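Local coordinates for protein carbamate kinase (PDB 4AXS) that probably acts as a carbamate kinase of the arginine deiminase pathway, passing the phosphate of carbamoyl phosphate to ADP to make ATP, at residues I27-G32 with A52-L57; V74-N79 with Q104-Y109; S309-D314 with E319-G324. One frame throughout, in Å; residues are numbered along the deposited sequence.

Contact 1 (I27-G32 with A52-L57); sequences IVIALG and AKIAAL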
loop_
_atom_site.group_PDB
_atom_site.type_symbol
_atom_site.label_atom_id
_atom_site.label_comp_id
_atom_site.label_asym_id
_atom_site.label_seq_id
_atom_site.Cartn_x
_atom_site.Cartn_y
_atom_site.Cartn_z
ATOM N N ILE A 27 -8.545 -20.280 3.827
ATOM C CA ILE A 27 -8.131 -19.917 5.185
ATOM C C ILE A 27 -7.671 -18.464 5.314
ATOM O O ILE A 27 -6.720 -18.048 4.653
ATOM C CB ILE A 27 -6.968 -20.797 5.658
ATOM C CG1 ILE A 27 -7.352 -22.279 5.581
ATOM C CG2 ILE A 27 -6.554 -20.397 7.064
ATOM C CD1 ILE A 27 -6.166 -23.227 5.621
ATOM N N VAL A 28 -8.339 -17.700 6.174
ATOM C CA VAL A 28 -7.944 -16.328 6.447
ATOM C C VAL A 28 -7.129 -16.270 7.718
ATOM O O VAL A 28 -7.583 -16.700 8.787
ATOM C CB VAL A 28 -9.155 -15.410 6.618
ATOM C CG1 VAL A 28 -8.700 -14.045 7.098
ATOM C CG2 VAL A 28 -9.919 -15.287 5.303
ATOM N N ILE A 29 -5.924 -15.735 7.611
ATOM C CA ILE A 29 -5.019 -15.686 8.749
ATOM C C ILE A 29 -4.733 -14.244 9.144
ATOM O O ILE A 29 -4.452 -13.417 8.292
ATOM C CB ILE A 29 -3.692 -16.426 8.446
ATOM C CG1 ILE A 29 -3.979 -17.822 7.896
ATOM C CG2 ILE A 29 -2.835 -16.539 9.703
ATOM C CD1 ILE A 29 -2.752 -18.707 7.785
ATOM N N ALA A 30 -4.804 -13.956 10.439
ATOM C CA ALA A 30 -4.585 -12.606 10.941
ATOM C C ALA A 30 -3.378 -12.539 11.875
ATOM O O ALA A 30 -3.358 -13.180 12.918
ATOM C CB ALA A 30 -5.838 -12.103 11.653
ATOM N N LEU A 31 -2.379 -11.746 11.504
ATOM C CA LEU A 31 -1.117 -11.675 12.251
ATOM C C LEU A 31 -0.991 -10.401 13.087
ATOM O O LEU A 31 -0.959 -9.294 12.545
ATOM C CB LEU A 31 0.055 -11.771 11.274
ATOM C CG LEU A 31 1.493 -11.550 11.746
ATOM C CD1 LEU A 31 1.967 -12.660 12.643
ATOM C CD2 LEU A 31 2.389 -11.458 10.513
ATOM N N GLY A 32 -0.919 -10.552 14.403
ATOM C CA GLY A 32 -0.864 -9.407 15.285
ATOM C C GLY A 32 0.295 -8.475 14.994
ATOM O O GLY A 32 1.335 -8.902 14.521
ATOM N N ALA A 52 6.649 -18.385 5.797
ATOM C CA ALA A 52 6.906 -19.810 5.612
ATOM C C ALA A 52 5.670 -20.661 5.972
ATOM O O ALA A 52 5.295 -21.576 5.226
ATOM C CB ALA A 52 8.127 -20.244 6.408
ATOM N N LYS A 53 5.030 -20.350 7.101
ATOM C CA LYS A 53 3.791 -21.038 7.457
ATOM C C LYS A 53 2.720 -20.823 6.377
ATOM O O LYS A 53 2.026 -21.767 5.993
ATOM C CB LYS A 53 3.254 -20.600 8.828
ATOM C CG LYS A 53 4.269 -20.553 9.968
ATOM C CD LYS A 53 4.591 -21.908 10.592
ATOM C CE LYS A 53 5.126 -21.705 12.022
ATOM N NZ LYS A 53 5.958 -22.833 12.553
ATOM N N ILE A 54 2.581 -19.593 5.886
ATOM C CA ILE A 54 1.589 -19.320 4.841
ATOM C C ILE A 54 1.917 -20.081 3.558
ATOM O O ILE A 54 1.028 -20.614 2.895
ATOM C CB ILE A 54 1.451 -17.811 4.530
ATOM C CG1 ILE A 54 0.708 -17.101 5.663
ATOM C CG2 ILE A 54 0.689 -17.610 3.234
ATOM C CD1 ILE A 54 1.046 -15.650 5.818
ATOM N N ALA A 55 3.199 -20.134 3.216
ATOM C CA ALA A 55 3.625 -20.872 2.041
ATOM C C ALA A 55 3.124 -22.313 2.110
ATOM O O ALA A 55 2.489 -22.798 1.169
ATOM C CB ALA A 55 5.137 -20.831 1.909
ATOM N N ALA A 56 3.385 -22.980 3.237
ATOM C CA ALA A 56 3.091 -24.413 3.389
ATOM C C ALA A 56 1.626 -24.796 3.196
ATOM O O ALA A 56 1.331 -25.905 2.754
ATOM C CB ALA A 56 3.600 -24.932 4.728
ATOM N N LEU A 57 0.714 -23.890 3.534
ATOM C CA LEU A 57 -0.709 -24.144 3.351
ATOM C C LEU A 57 -1.079 -24.059 1.878
ATOM O O LEU A 57 -1.913 -24.827 1.387
ATOM C CB LEU A 57 -1.551 -23.152 4.160
ATOM C CG LEU A 57 -1.405 -23.178 5.683
ATOM C CD1 LEU A 57 -2.196 -22.056 6.306
ATOM C CD2 LEU A 57 -1.843 -24.525 6.261
#
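Leu-57 and Ile-29 meet tip to tip, methyl against methyl, with Leu-57 CD1 lying 3.7 Å from Ile-29 CD1; these two residues bury most in the contact between strand 27-31 and residues 52-57 of helix 48-59. Both chains are stretched toward each other: Leu-57 holds CG anti to its carbonyl carbon (chi1 -63°) and runs out straight through chi2 to CD1, while Ile-29 sends its longer CG1 branch, also extended, to the same place. Ile-27, two residues earlier on the same face of the strand, comes at Leu-57 from another direction. The two side chains cross at about a right angle, and Ile-27 CD1 lies 4.2 Å from Leu-57 CD1, so one leucine methyl serves both isoleucines. The axes of strand 27-31 and of the helical segment 52-57 run antiparallel (177°), 11.2 Å apart at their closest, the arrangement of a beta-alpha-beta crossover: strand 27-31 leads through helices 40-46 and 48-59 to strand 64-68, its parallel neighbour in the central sheet of the amino acid kinase fold. One turn back on the helix, Ile-54 adds a looser touch, its CG1 4.4 Å from Ile-29 CD1; Val-66 also packs on Ile-54. Val-28 and Ala-30 turn to the other side of the sheet, where both pack on Leu-236 of helix 232-242, so the sheet is the middle layer of a three-layer alpha/beta/alpha sandwich.

Contact 2 (V74-N79 with Q104-Y109); sequences VGMIFN and QGYIGY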
loop_
_atom_site.group_PDB
_atom_site.type_symbol
_atom_site.label_atom_id
_atom_site.label_comp_id
_atom_site.label_asym_id
_atom_site.label_seq_id
_atom_site.Cartn_x
_atom_site.Cartn_y
_atom_site.Cartn_z
ATOM N N VAL A 74 2.095 1.637 13.397
ATOM C CA VAL A 74 1.431 2.895 13.099
ATOM C C VAL A 74 1.788 3.912 14.167
ATOM O O VAL A 74 2.035 5.078 13.866
ATOM C CB VAL A 74 -0.108 2.756 12.929
ATOM C CG1 VAL A 74 -0.799 2.450 14.274
ATOM C CG2 VAL A 74 -0.682 4.014 12.311
ATOM N N GLY A 75 1.838 3.463 15.412
ATOM C CA GLY A 75 2.329 4.292 16.495
ATOM C C GLY A 75 3.744 4.814 16.274
ATOM O O GLY A 75 4.008 5.979 16.518
ATOM N N MET A 76 4.657 3.982 15.827
ATOM C CA MET A 76 6.016 4.413 15.621
ATOM C C MET A 76 6.117 5.495 14.599
ATOM O O MET A 76 6.957 6.365 14.689
ATOM C CB MET A 76 6.875 3.265 15.152
ATOM C CG MET A 76 7.944 3.652 14.167
ATOM S SD MET A 76 8.966 2.244 13.742
ATOM C CE MET A 76 8.451 1.990 12.066
ATOM N N ILE A 77 5.252 5.422 13.612
ATOM C CA ILE A 77 5.306 6.298 12.488
ATOM C C ILE A 77 4.648 7.580 12.837
ATOM O O ILE A 77 5.043 8.605 12.382
ATOM C CB ILE A 77 4.571 5.704 11.277
ATOM C CG1 ILE A 77 5.411 4.624 10.603
ATOM C CG2 ILE A 77 4.235 6.791 10.300
ATOM C CD1 ILE A 77 4.640 3.634 9.770
ATOM N N PHE A 78 3.614 7.507 13.640
ATOM C CA PHE A 78 2.832 8.668 13.986
ATOM C C PHE A 78 3.508 9.543 15.039
ATOM O O PHE A 78 3.477 10.755 14.964
ATOM C CB PHE A 78 1.469 8.217 14.460
ATOM C CG PHE A 78 0.575 9.326 14.851
ATOM C CD1 PHE A 78 -0.190 9.968 13.915
ATOM C CD2 PHE A 78 0.488 9.717 16.160
ATOM C CE1 PHE A 78 -1.028 10.983 14.274
ATOM C CE2 PHE A 78 -0.343 10.721 16.532
ATOM C CZ PHE A 78 -1.106 11.357 15.585
ATOM N N ASN A 79 4.116 8.896 16.011
ATOM C CA ASN A 79 4.940 9.536 17.007
ATOM C C ASN A 79 6.004 10.390 16.340
ATOM O O ASN A 79 5.980 11.593 16.382
ATOM C CB ASN A 79 5.649 8.481 17.824
ATOM C CG ASN A 79 4.784 7.935 18.928
ATOM O OD1 ASN A 79 3.740 8.460 19.200
ATOM N ND2 ASN A 79 5.231 6.904 19.576
ATOM N N GLN A 104 0.542 0.553 6.439
ATOM C CA GLN A 104 0.188 -0.528 5.517
ATOM C C GLN A 104 1.265 -0.781 4.465
ATOM O O GLN A 104 1.615 -1.928 4.191
ATOM C CB GLN A 104 -1.143 -0.247 4.820
ATOM C CG GLN A 104 -2.365 -0.499 5.692
ATOM C CD GLN A 104 -3.669 -0.334 4.946
ATOM O OE1 GLN A 104 -3.908 -0.978 3.934
ATOM N NE2 GLN A 104 -4.533 0.509 5.466
ATOM N N GLY A 105 1.793 0.292 3.880
ATOM C CA GLY A 105 2.795 0.156 2.845
ATOM C C GLY A 105 4.141 -0.201 3.432
ATOM O O GLY A 105 4.993 -0.828 2.778
ATOM N N TYR A 106 4.343 0.199 4.681
ATOM C CA TYR A 106 5.554 -0.192 5.378
ATOM C C TYR A 106 5.487 -1.700 5.634
ATOM O O TYR A 106 6.392 -2.446 5.257
ATOM C CB TYR A 106 5.710 0.625 6.659
ATOM C CG TYR A 106 6.695 0.067 7.670
ATOM C CD1 TYR A 106 7.974 -0.322 7.283
ATOM C CD2 TYR A 106 6.342 -0.047 9.026
ATOM C CE1 TYR A 106 8.876 -0.824 8.208
ATOM C CE2 TYR A 106 7.234 -0.541 9.950
ATOM C CZ TYR A 106 8.504 -0.931 9.535
ATOM O OH TYR A 106 9.404 -1.430 10.448
ATOM N N ILE A 107 4.389 -2.165 6.205
ATOM C CA ILE A 107 4.272 -3.586 6.486
ATOM C C ILE A 107 4.036 -4.429 5.228
ATOM O O ILE A 107 4.573 -5.530 5.100
ATOM C CB ILE A 107 3.162 -3.868 7.529
ATOM C CG1 ILE A 107 3.478 -3.155 8.852
ATOM C CG2 ILE A 107 3.010 -5.367 7.744
ATOM C CD1 ILE A 107 2.258 -2.730 9.623
ATOM N N GLY A 108 3.226 -3.923 4.304
ATOM C CA GLY A 108 2.887 -4.702 3.129
ATOM C C GLY A 108 4.136 -5.025 2.334
ATOM O O GLY A 108 4.265 -6.087 1.724
ATOM N N TYR A 109 5.073 -4.092 2.356
ATOM C CA TYR A 109 6.348 -4.299 1.708
ATOM C C TYR A 109 7.081 -5.518 2.276
ATOM O O TYR A 109 7.496 -6.416 1.525
ATOM C CB TYR A 109 7.189 -3.027 1.817
ATOM C CG TYR A 109 8.665 -3.226 1.616
ATOM C CD1 TYR A 109 9.154 -3.954 0.536
ATOM C CD2 TYR A 109 9.576 -2.658 2.490
ATOM C CE1 TYR A 109 10.525 -4.121 0.345
ATOM C CE2 TYR A 109 10.934 -2.812 2.310
ATOM C CZ TYR A 109 11.404 -3.543 1.244
ATOM O OH TYR A 109 12.755 -3.694 1.087
#
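Met-76 and Ile-77 lie on one regular helical turn and Tyr-106 on another, with the backbones well separated: the CA atoms of Ile-77 and Tyr-106 are 9.6 Å apart, and no hydrogen bond passes between the segments. Long side chains therefore bridge the distance. The phenol leaves its helix with CG anti to the backbone N (chi1 163°), which carries the ring across toward helix 71-83. Met-76 is extended through chi2 and bent at chi3, and its terminal methyl does the touching: CE sits 3.5 Å from Tyr-106 CE2, at a slant to the ring plane, with the methionine chain crossing the tyrosine at about a right angle. Ile-77 arrives nearer the root of the ring, where its CD1 lies 4.1 Å from Tyr-106 CD2. Two neighbouring residues thus grip successive carbons along one side of the ring by purely apolar contact. Phe-81 of the second subunit packs on both Met-76 and Ile-77, while Met-102 of that subunit packs on Tyr-106. The arrangement is helix-to-helix packing continued across a subunit boundary, here the dimer interface of this kinase.

Contact 3 (S309-D314 with E319-G324); sequences SAIIAD and EDALKG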
loop_
_atom_site.group_PDB
_atom_site.type_symbol
_atom_site.label_atom_id
_atom_site.label_comp_id
_atom_site.label_asym_id
_atom_site.label_seq_id
_atom_site.Cartn_x
_atom_site.Cartn_y
_atom_site.Cartn_z
ATOM N N SER A 309 -14.935 -22.930 11.045
ATOM C CA SER A 309 -14.399 -22.798 12.393
ATOM C C SER A 309 -13.492 -21.577 12.517
ATOM O O SER A 309 -13.226 -20.883 11.533
ATOM C CB SER A 309 -13.651 -24.071 12.809
ATOM O OG SER A 309 -12.820 -24.551 11.761
ATOM N N ALA A 310 -13.032 -21.307 13.733
ATOM C CA ALA A 310 -12.089 -20.220 13.967
ATOM C C ALA A 310 -11.049 -20.714 14.945
ATOM O O ALA A 310 -11.380 -21.303 15.982
ATOM C CB ALA A 310 -12.797 -18.975 14.503
ATOM N N ILE A 311 -9.786 -20.498 14.620
ATOM C CA ILE A 311 -8.744 -21.035 15.468
ATOM C C ILE A 311 -7.937 -19.922 16.085
ATOM O O ILE A 311 -7.433 -19.066 15.380
ATOM C CB ILE A 311 -7.816 -21.976 14.693
ATOM C CG1 ILE A 311 -8.616 -23.153 14.129
ATOM C CG2 ILE A 311 -6.697 -22.479 15.602
ATOM C CD1 ILE A 311 -7.846 -24.010 13.147
ATOM N N ILE A 312 -7.835 -19.938 17.410
ATOM C CA ILE A 312 -6.996 -18.995 18.128
ATOM C C ILE A 312 -5.773 -19.701 18.690
ATOM O O ILE A 312 -5.797 -20.186 19.811
ATOM C CB ILE A 312 -7.755 -18.316 19.281
ATOM C CG1 ILE A 312 -8.941 -17.514 18.749
ATOM C CG2 ILE A 312 -6.838 -17.404 20.059
ATOM C CD1 ILE A 312 -9.513 -16.554 19.777
ATOM N N ALA A 313 -4.700 -19.752 17.908
ATOM C CA ALA A 313 -3.477 -20.427 18.333
ATOM C C ALA A 313 -2.232 -19.558 18.141
ATOM O O ALA A 313 -2.299 -18.476 17.551
ATOM C CB ALA A 313 -3.327 -21.751 17.599
ATOM N N ASP A 314 -1.098 -20.050 18.639
ATOM C CA ASP A 314 0.175 -19.337 18.556
ATOM C C ASP A 314 0.882 -19.620 17.237
ATOM O O ASP A 314 0.537 -20.560 16.523
ATOM C CB ASP A 314 1.030 -19.602 19.800
ATOM C CG ASP A 314 2.416 -18.948 19.721
ATOM O OD1 ASP A 314 2.558 -17.882 19.079
ATOM O OD2 ASP A 314 3.373 -19.497 20.313
ATOM N N GLU A 319 0.423 -25.107 12.667
ATOM C CA GLU A 319 0.117 -26.259 11.821
ATOM C C GLU A 319 -0.499 -27.373 12.678
ATOM O O GLU A 319 -1.444 -28.049 12.256
ATOM C CB GLU A 319 1.354 -26.755 11.057
ATOM C CG GLU A 319 2.662 -26.691 11.831
ATOM C CD GLU A 319 3.433 -25.418 11.555
ATOM O OE1 GLU A 319 3.895 -25.249 10.404
ATOM O OE2 GLU A 319 3.577 -24.584 12.479
ATOM N N ASP A 320 0.031 -27.549 13.885
ATOM C CA ASP A 320 -0.593 -28.444 14.853
ATOM C C ASP A 320 -2.026 -27.987 15.076
ATOM O O ASP A 320 -2.965 -28.794 15.081
ATOM C CB ASP A 320 0.149 -28.414 16.199
ATOM C CG ASP A 320 1.477 -29.149 16.157
ATOM O OD1 ASP A 320 1.474 -30.388 16.319
ATOM O OD2 ASP A 320 2.523 -28.484 15.972
ATOM N N ALA A 321 -2.169 -26.677 15.259
ATOM C CA ALA A 321 -3.437 -26.075 15.648
ATOM C C ALA A 321 -4.541 -26.406 14.662
ATOM O O ALA A 321 -5.697 -26.595 15.050
ATOM C CB ALA A 321 -3.286 -24.574 15.784
ATOM N N LEU A 322 -4.176 -26.488 13.386
ATOM C CA LEU A 322 -5.137 -26.795 12.335
ATOM C C LEU A 322 -5.597 -28.243 12.376
ATOM O O LEU A 322 -6.426 -28.661 11.567
ATOM C CB LEU A 322 -4.539 -26.478 10.974
ATOM C CG LEU A 322 -4.561 -24.990 10.654
ATOM C CD1 LEU A 322 -3.187 -24.557 10.176
ATOM C CD2 LEU A 322 -5.655 -24.679 9.631
ATOM N N LYS A 323 -5.057 -28.999 13.327
ATOM C CA LYS A 323 -5.436 -30.394 13.502
ATOM C C LYS A 323 -5.771 -30.731 14.949
ATOM O O LYS A 323 -5.431 -31.809 15.442
ATOM C CB LYS A 323 -4.346 -31.317 12.957
ATOM C CG LYS A 323 -4.436 -31.481 11.455
ATOM C CD LYS A 323 -5.899 -31.625 11.046
ATOM C CE LYS A 323 -6.070 -31.846 9.553
ATOM N NZ LYS A 323 -7.510 -32.062 9.228
ATOM N N GLY A 324 -6.442 -29.802 15.622
ATOM C CA GLY A 324 -6.922 -30.029 16.975
ATOM C C GLY A 324 -5.828 -30.147 18.019
ATOM O O GLY A 324 -6.088 -30.008 19.216
#
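The flat group in this contact is the peptide joining Ala-321 to Leu-322, and Ile-311 reaches it from one side. Its CD1 stands off the peptide plane, beyond the edge formed by the carbonyl oxygen and the next alpha carbon, 3.9 Å from Ala-321 O and 4.0 Å from Leu-322 CA. The methyl of Ala-321 lies on that same side of the plane and meets the other branch of the isoleucine, with Ile-311 CG2 4.0 Å from Ala-321 CB. A first torsion of -60° divides the work by setting CG1 anti to the carbonyl carbon and CG2 anti to the backbone N. Leu-322 closes against the end of the longer branch, its CD2 4.2 Å from Ile-311 CD1. Farther along the strand, two alanines bring the backbones nearest: Ala-313 CB is 3.4 Å from Ala-321 CB, a close methyl pair; with side chains this small, the strand and the helix can come close together here. The short helix 318-321 belongs to the connection between strand 309-313 and its antiparallel neighbour 328-330, and folds back over the first of them. With no hydrogen bond or charge pair crossing between the segments, the fit rests on methyl shape and apolar burial.

All three contacts are buried and apolar. Contacts 1 and 3 are sheet-to-helix contacts of the interior, each setting a helix over a strand of the same sheet, with contact 3 beside the edge strand 328-330 and near exposed residues; their centres are about 11 Å apart. They also touch directly: Leu-57 and Ile-27 of contact 1 pack on Leu-322 of contact 3, and toward the surface Lys-53 forms a salt bridge with Glu-319 (NZ to OE2, 3.0 Å). Contact 2, its centre about 20 Å from that of contact 1 and about 28 Å from that of contact 3, joins helix to helix through a tyrosine ring and a methionine, buried at the subunit interface; the second subunit touches neither of the others.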